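Local coordinates for protein putative oxidoreductase (Salmonella enterica subsp. enterica serovar Typhimurium, PDB 3NX4) that binds NADP and probably catalyses NADPH-dependent reduction of acryloyl-CoA, as a member of the medium-chain dehydrogenase/reductase superfamily, at residues A[122-127]-A[289-294]; A[130-135]-A[276-281]. All blocks are in the same frame, centred on the assembly; numbering follows the deposited sequence. Where two conformers were deposited one is given.

Interaction 1 of 2, residues A[122-127]-A[289-294]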
loop_
_atom_site.group_PDB
_atom_site.type_symbol
_atom_site.label_atom_id
_atom_site.label_comp_id
_atom_site.label_asym_id
_atom_site.label_seq_id
_atom_site.Cartn_x
_atom_site.Cartn_y
_atom_site.Cartn_z
HETATM N N MSE A 122 -8.576 -27.323 8.415
HETATM C CA MSE A 122 -9.722 -26.834 7.652
HETATM C C MSE A 122 -10.571 -25.823 8.435
HETATM O O MSE A 122 -11.221 -24.965 7.840
HETATM C CB MSE A 122 -10.575 -27.999 7.146
HETATM C CG MSE A 122 -9.894 -28.782 6.009
HETATM SE SE MSE A 122 -9.626 -27.613 4.481
HETATM C CE MSE A 122 -7.705 -27.260 4.666
ATOM N N ILE A 123 -10.559 -25.914 9.756
ATOM C CA ILE A 123 -11.118 -24.821 10.552
ATOM C C ILE A 123 -10.371 -23.537 10.179
ATOM O O ILE A 123 -10.969 -22.470 10.046
ATOM C CB ILE A 123 -11.043 -25.097 12.064
ATOM C CG1 ILE A 123 -11.962 -26.284 12.420
ATOM C CG2 ILE A 123 -11.444 -23.825 12.872
ATOM C CD1 ILE A 123 -11.927 -26.683 13.875
ATOM N N ILE A 124 -9.061 -23.656 9.975
ATOM C CA ILE A 124 -8.273 -22.533 9.468
ATOM C C ILE A 124 -8.673 -22.219 8.028
ATOM O O ILE A 124 -9.211 -21.141 7.747
ATOM C CB ILE A 124 -6.767 -22.817 9.561
ATOM C CG1 ILE A 124 -6.354 -22.954 11.029
ATOM C CG2 ILE A 124 -5.950 -21.705 8.867
ATOM C CD1 ILE A 124 -4.971 -23.577 11.203
ATOM N N GLY A 125 -8.420 -23.159 7.118
ATOM C CA GLY A 125 -8.817 -23.007 5.728
ATOM C C GLY A 125 -8.207 -21.780 5.056
ATOM O O GLY A 125 -7.252 -21.198 5.554
ATOM N N THR A 126 -8.775 -21.384 3.925
ATOM C CA THR A 126 -8.321 -20.183 3.238
ATOM C C THR A 126 -8.469 -18.929 4.110
ATOM O O THR A 126 -7.611 -18.064 4.094
ATOM C CB THR A 126 -9.061 -19.988 1.899
ATOM O OG1 THR A 126 -8.548 -20.917 0.943
ATOM C CG2 THR A 126 -8.841 -18.589 1.356
ATOM N N ALA A 127 -9.555 -18.839 4.872
ATOM C CA ALA A 127 -9.813 -17.655 5.693
ATOM C C ALA A 127 -8.682 -17.423 6.684
ATOM O O ALA A 127 -8.138 -16.324 6.778
ATOM C CB ALA A 127 -11.162 -17.793 6.448
ATOM N N SER A 289 -8.037 -22.942 22.073
ATOM C CA SER A 289 -9.383 -22.456 22.310
ATOM C C SER A 289 -10.040 -21.921 21.038
ATOM O O SER A 289 -11.265 -21.920 20.927
ATOM C CB SER A 289 -9.370 -21.371 23.391
ATOM O OG SER A 289 -8.698 -20.214 22.937
ATOM N N PHE A 290 -9.234 -21.455 20.084
ATOM C CA PHE A 290 -9.781 -20.837 18.878
ATOM C C PHE A 290 -10.601 -21.828 18.054
ATOM O O PHE A 290 -11.690 -21.510 17.578
ATOM C CB PHE A 290 -8.664 -20.258 17.994
ATOM C CG PHE A 290 -9.133 -19.872 16.627
ATOM C CD1 PHE A 290 -9.774 -18.660 16.419
ATOM C CD2 PHE A 290 -8.952 -20.727 15.549
ATOM C CE1 PHE A 290 -10.223 -18.304 15.159
ATOM C CE2 PHE A 290 -9.399 -20.379 14.292
ATOM C CZ PHE A 290 -10.034 -19.163 14.096
ATOM N N TYR A 291 -10.056 -23.023 17.878
ATOM C CA TYR A 291 -10.679 -24.043 17.039
ATOM C C TYR A 291 -12.076 -24.413 17.565
ATOM O O TYR A 291 -13.023 -24.583 16.796
ATOM C CB TYR A 291 -9.774 -25.278 16.955
ATOM C CG TYR A 291 -8.382 -24.968 16.430
ATOM C CD1 TYR A 291 -8.153 -24.807 15.071
ATOM C CD2 TYR A 291 -7.299 -24.833 17.296
ATOM C CE1 TYR A 291 -6.882 -24.517 14.588
ATOM C CE2 TYR A 291 -6.024 -24.552 16.824
ATOM C CZ TYR A 291 -5.818 -24.388 15.467
ATOM O OH TYR A 291 -4.545 -24.109 14.979
ATOM N N ALA A 292 -12.199 -24.518 18.881
ATOM C CA ALA A 292 -13.498 -24.747 19.508
ATOM C C ALA A 292 -14.468 -23.555 19.369
ATOM O O ALA A 292 -15.643 -23.738 19.056
ATOM C CB ALA A 292 -13.307 -25.116 20.973
ATOM N N GLN A 293 -13.986 -22.336 19.595
ATOM C CA GLN A 293 -14.861 -21.156 19.559
ATOM C C GLN A 293 -15.377 -20.793 18.163
ATOM O O GLN A 293 -16.512 -20.350 18.009
ATOM C CB GLN A 293 -14.138 -19.926 20.129
ATOM C CG GLN A 293 -13.842 -19.996 21.615
ATOM C CD GLN A 293 -13.043 -18.793 22.098
ATOM O OE1 GLN A 293 -12.486 -18.045 21.300
ATOM N NE2 GLN A 293 -12.981 -18.609 23.409
ATOM N N ALA A 294 -14.526 -20.942 17.155
ATOM C CA ALA A 294 -14.804 -20.391 15.831
ATOM C C ALA A 294 -15.555 -21.341 14.904
ATOM O O ALA A 294 -16.240 -20.912 13.978
ATOM C CB ALA A 294 -13.504 -19.965 15.171
#
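Ile123 and Ile124 project from helix 118-140 as two neighbouring bumps, and Tyr291 of helix 288-294 lies across both. The crossing belongs to the medium-chain dehydrogenase/reductase fold, in which a GroES-like domain is joined to a Rossmann-type nucleotide-binding domain. The short helix axes are nearly perpendicular, at 83°, and come no closer than 10.5 Å, so the gap is bridged mainly by side chains.

Ile123 fills the hollow at the root of the tyrosine: its CD1 sits 4.0 Å from Tyr291 CB and also meets the backbone O of that residue. A chi1 of -66° sets CG1 beside the backbone N and CG2 anti to it, and CG2 enters the notch between two aromatic rings, at the edge of Tyr291 and 4.3 Å from Phe290 CE2, which it meets obliquely. The Phe290 ring is backed on one face by Ala294 CB, 3.6 Å above its plane, while Thr162 and Ala165 of helix 158-169 also touch this side chain.

The four residues that meet here are all buried, and no hydrogen bond crosses between the segments. Farther along the tyrosine, Ile124 follows the ring margin: CG1 lies 3.9 Å from Tyr291 CE1, and CD1, in the ring plane, ends 3.8 Å from Tyr291 OH.

Interaction 2 of 2, residues A[130-135]-A[276-281]. With NAP (NADP nicotinamide-adenine-dinucleotide phosphate), chain C.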
loop_
_atom_site.group_PDB
_atom_site.type_symbol
_atom_site.label_atom_id
_atom_site.label_comp_id
_atom_site.label_asym_id
_atom_site.label_seq_id
_atom_site.Cartn_x
_atom_site.Cartn_y
_atom_site.Cartn_z
ATOM N N THR A 130 -5.249 -16.763 5.062
ATOM C CA THR A 130 -5.281 -15.350 4.701
ATOM C C THR A 130 -5.062 -14.395 5.901
ATOM O O THR A 130 -4.328 -13.412 5.799
ATOM C CB THR A 130 -6.618 -15.017 4.015
ATOM O OG1 THR A 130 -6.770 -15.851 2.859
ATOM C CG2 THR A 130 -6.658 -13.549 3.580
ATOM N N ALA A 131 -5.713 -14.659 7.024
ATOM C CA ALA A 131 -5.512 -13.816 8.203
ATOM C C ALA A 131 -4.039 -13.832 8.584
ATOM O O ALA A 131 -3.468 -12.796 8.968
ATOM C CB ALA A 131 -6.341 -14.307 9.364
HETATM N N MSE A 132 -3.427 -15.017 8.483
HETATM C CA MSE A 132 -2.021 -15.155 8.831
HETATM C C MSE A 132 -1.150 -14.330 7.870
HETATM O O MSE A 132 -0.230 -13.632 8.299
HETATM C CB MSE A 132 -1.593 -16.624 8.829
HETATM C CG MSE A 132 -0.207 -16.845 9.414
HETATM SE SE MSE A 132 -0.117 -16.529 11.361
HETATM C CE MSE A 132 1.098 -15.151 11.308
ATOM N N LEU A 133 -1.427 -14.420 6.572
ATOM C CA LEU A 133 -0.710 -13.581 5.613
ATOM C C LEU A 133 -0.868 -12.085 5.932
ATOM O O LEU A 133 0.071 -11.312 5.717
ATOM C CB LEU A 133 -1.158 -13.871 4.185
ATOM C CG LEU A 133 -0.832 -15.281 3.684
ATOM C CD1 LEU A 133 -1.521 -15.526 2.352
ATOM C CD2 LEU A 133 0.685 -15.496 3.565
ATOM N N CYS A 134 -2.045 -11.677 6.432
ATOM C CA CYS A 134 -2.278 -10.264 6.758
ATOM C C CYS A 134 -1.470 -9.850 7.968
ATOM O O CYS A 134 -0.864 -8.790 7.989
ATOM C CB CYS A 134 -3.760 -9.992 7.029
ATOM S SG CYS A 134 -4.798 -10.085 5.566
ATOM N N VAL A 135 -1.454 -10.699 8.985
ATOM C CA VAL A 135 -0.626 -10.441 10.151
ATOM C C VAL A 135 0.858 -10.335 9.747
ATOM O O VAL A 135 1.589 -9.468 10.223
ATOM C CB VAL A 135 -0.839 -11.538 11.203
ATOM C CG1 VAL A 135 0.200 -11.439 12.305
ATOM C CG2 VAL A 135 -2.279 -11.445 11.770
ATOM N N ALA A 276 4.336 -21.982 3.185
ATOM C CA ALA A 276 4.815 -22.886 4.231
ATOM C C ALA A 276 5.059 -22.143 5.546
ATOM O O ALA A 276 4.752 -22.653 6.616
ATOM C CB ALA A 276 6.089 -23.607 3.784
ATOM N N GLU A 277 5.615 -20.938 5.469
ATOM C CA GLU A 277 5.840 -20.128 6.658
ATOM C C GLU A 277 4.514 -19.816 7.363
ATOM O O GLU A 277 4.407 -19.882 8.584
ATOM C CB GLU A 277 6.546 -18.835 6.261
ATOM C CG GLU A 277 6.986 -17.954 7.413
ATOM C CD GLU A 277 7.709 -16.699 6.936
ATOM O OE1 GLU A 277 7.851 -16.517 5.705
ATOM O OE2 GLU A 277 8.135 -15.895 7.790
ATOM N N ALA A 278 3.500 -19.465 6.579
ATOM C CA ALA A 278 2.215 -19.095 7.165
ATOM C C ALA A 278 1.650 -20.277 7.963
ATOM O O ALA A 278 1.213 -20.116 9.105
ATOM C CB ALA A 278 1.242 -18.643 6.088
ATOM N N TRP A 279 1.671 -21.471 7.372
ATOM C CA TRP A 279 1.142 -22.650 8.065
ATOM C C TRP A 279 1.908 -22.922 9.358
ATOM O O TRP A 279 1.316 -23.151 10.402
ATOM C CB TRP A 279 1.115 -23.890 7.148
ATOM C CG TRP A 279 -0.023 -23.831 6.182
ATOM C CD1 TRP A 279 0.054 -23.602 4.836
ATOM C CD2 TRP A 279 -1.424 -23.936 6.494
ATOM N NE1 TRP A 279 -1.207 -23.585 4.289
ATOM C CE2 TRP A 279 -2.133 -23.779 5.285
ATOM C CE3 TRP A 279 -2.144 -24.166 7.676
ATOM C CZ2 TRP A 279 -3.524 -23.846 5.218
ATOM C CZ3 TRP A 279 -3.542 -24.231 7.611
ATOM C CH2 TRP A 279 -4.213 -24.069 6.390
ATOM N N ALA A 280 3.231 -22.872 9.286
ATOM C CA ALA A 280 4.041 -23.032 10.485
ATOM C C ALA A 280 3.672 -21.994 11.562
ATOM O O ALA A 280 3.606 -22.325 12.742
ATOM C CB ALA A 280 5.520 -22.947 10.135
ATOM N N ARG A 281 3.432 -20.747 11.159
ATOM C CA ARG A 281 3.078 -19.691 12.124
ATOM C C ARG A 281 1.699 -19.934 12.744
ATOM O O ARG A 281 1.497 -19.726 13.942
ATOM C CB ARG A 281 3.119 -18.294 11.476
ATOM C CG ARG A 281 4.544 -17.727 11.226
ATOM C CD ARG A 281 5.211 -17.228 12.504
ATOM N NE ARG A 281 4.379 -16.276 13.254
ATOM C CZ ARG A 281 4.363 -14.959 13.049
ATOM N NH1 ARG A 281 5.141 -14.425 12.119
ATOM N NH2 ARG A 281 3.574 -14.170 13.785
HETATM P PA NAP C . -17.050 -13.791 5.973
HETATM O O1A NAP C . -16.866 -14.883 6.943
HETATM O O2A NAP C . -18.347 -13.700 5.284
HETATM O O5B NAP C . -16.668 -12.392 6.644
HETATM C C5B NAP C . -17.060 -11.206 6.010
HETATM C C4B NAP C . -17.489 -10.274 7.134
HETATM O O4B NAP C . -17.692 -8.994 6.603
HETATM C C3B NAP C . -18.814 -10.699 7.772
HETATM O O3B NAP C . -18.585 -11.528 8.896
HETATM C C2B NAP C . -19.421 -9.376 8.198
HETATM O O2B NAP C . -18.922 -9.082 9.480
HETATM C C1B NAP C . -18.810 -8.378 7.229
HETATM N N9A NAP C . -19.750 -7.996 6.166
HETATM C C8A NAP C . -20.543 -8.827 5.413
HETATM N N7A NAP C . -21.231 -8.061 4.530
HETATM C C5A NAP C . -20.876 -6.771 4.701
HETATM C C6A NAP C . -21.269 -5.593 4.079
HETATM N N6A NAP C . -22.167 -5.601 3.102
HETATM N N1A NAP C . -20.714 -4.404 4.483
HETATM C C2A NAP C . -19.783 -4.379 5.500
HETATM N N3A NAP C . -19.399 -5.549 6.122
HETATM C C4A NAP C . -19.942 -6.721 5.727
HETATM O O3 NAP C . -15.928 -13.912 4.815
HETATM P PN NAP C . -14.426 -14.462 4.901
HETATM O O1N NAP C . -14.361 -15.861 4.421
HETATM O O2N NAP C . -13.931 -14.137 6.259
HETATM O O5D NAP C . -13.753 -13.485 3.812
HETATM C C5D NAP C . -13.738 -12.100 4.067
HETATM C C4D NAP C . -13.412 -11.349 2.786
HETATM O O4D NAP C . -12.097 -11.675 2.408
HETATM C C3D NAP C . -14.308 -11.779 1.637
HETATM O O3D NAP C . -14.579 -10.659 0.822
HETATM C C2D NAP C . -13.470 -12.774 0.868
HETATM O O2D NAP C . -13.793 -12.774 -0.501
HETATM C C1D NAP C . -12.085 -12.203 1.099
HETATM N N1N NAP C . -11.001 -13.187 0.990
HETATM C C2N NAP C . -10.055 -12.990 0.026
HETATM C C3N NAP C . -8.984 -13.866 -0.122
HETATM C C7N NAP C . -7.754 -13.332 -0.803
HETATM O O7N NAP C . -6.945 -14.187 -1.568
HETATM N N7N NAP C . -7.464 -12.043 -0.660
HETATM C C4N NAP C . -8.885 -14.962 0.736
HETATM C C5N NAP C . -9.860 -15.152 1.725
HETATM C C6N NAP C . -10.912 -14.246 1.848
HETATM P P2B NAP C . -19.840 -8.309 10.571
HETATM O O1X NAP C . -19.162 -8.469 11.904
HETATM O O2X NAP C . -19.927 -6.845 10.211
HETATM O O3X NAP C . -21.203 -8.949 10.569
#
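A selenomethionine methyl lies over a guanidinium group here: Met132 CE sits 3.6 Å above the plane of the Arg281 guanidinium, displaced toward its rim and nearest to NH2. The two side chains cross at about a right angle. Met132 reaches this position because CG is anti to its backbone N (chi1 -170°) and the chain then bends at chi2, bringing SE to 3.7 Å from Arg281 CB. Arg281 is folded too, with chi2 at -76° and a further bend at chi3, so its aliphatic root and its flat end both border the same methyl. The charged end has partners beyond the methyl: NE forms a salt bridge with Asp285 and NH1 another with Glu139, which would help fix the plane of the group.

In this medium-chain dehydrogenase/reductase fold helix 272-285 crosses helix 118-140 with local axes 9.4 Å apart, and Ala278 CB packs against both Met132 CG and Leu133 CD2. Met132 CG rests 3.6 Å from Ala278 O, and Leu133 CD2 reaches Ala278 CB at 4.1 Å. Leu133 also touches Val265 and comes within about 4 Å (side chains) of Ser267, both of which bind NADP.

Thr130, whose CB points away from helix 272-285, meets the cofactor instead. Its OG1 is hydrogen-bonded to Thr126 O and lies 3.1 Å from C4N of the NADP nicotinamide, the ring carbon that exchanges hydride.

Both contacts use helix 118-140, met first by helix 288-294 and then by helix 272-285. Helix 272-285 precedes helix 288-294, while 130-135 follows 122-127, so interaction 2 is nested inside the loop closed by interaction 1. Their centres are 13 Å apart, and they touch directly where Ile124 CG2 packs 3.7 Å from Trp279 CZ3. Both are largely buried, yet interaction 1 has only buried participants and meets through isoleucines and aromatic rings, whereas interaction 2 includes a partly exposed arginine held by acidic residues. Both crossings are near-perpendicular and bury similar areas, 222 and 219 Å². Segments 122-127 and 130-135 also contribute a threonine each, Thr126 and Thr130, to the NADP pocket.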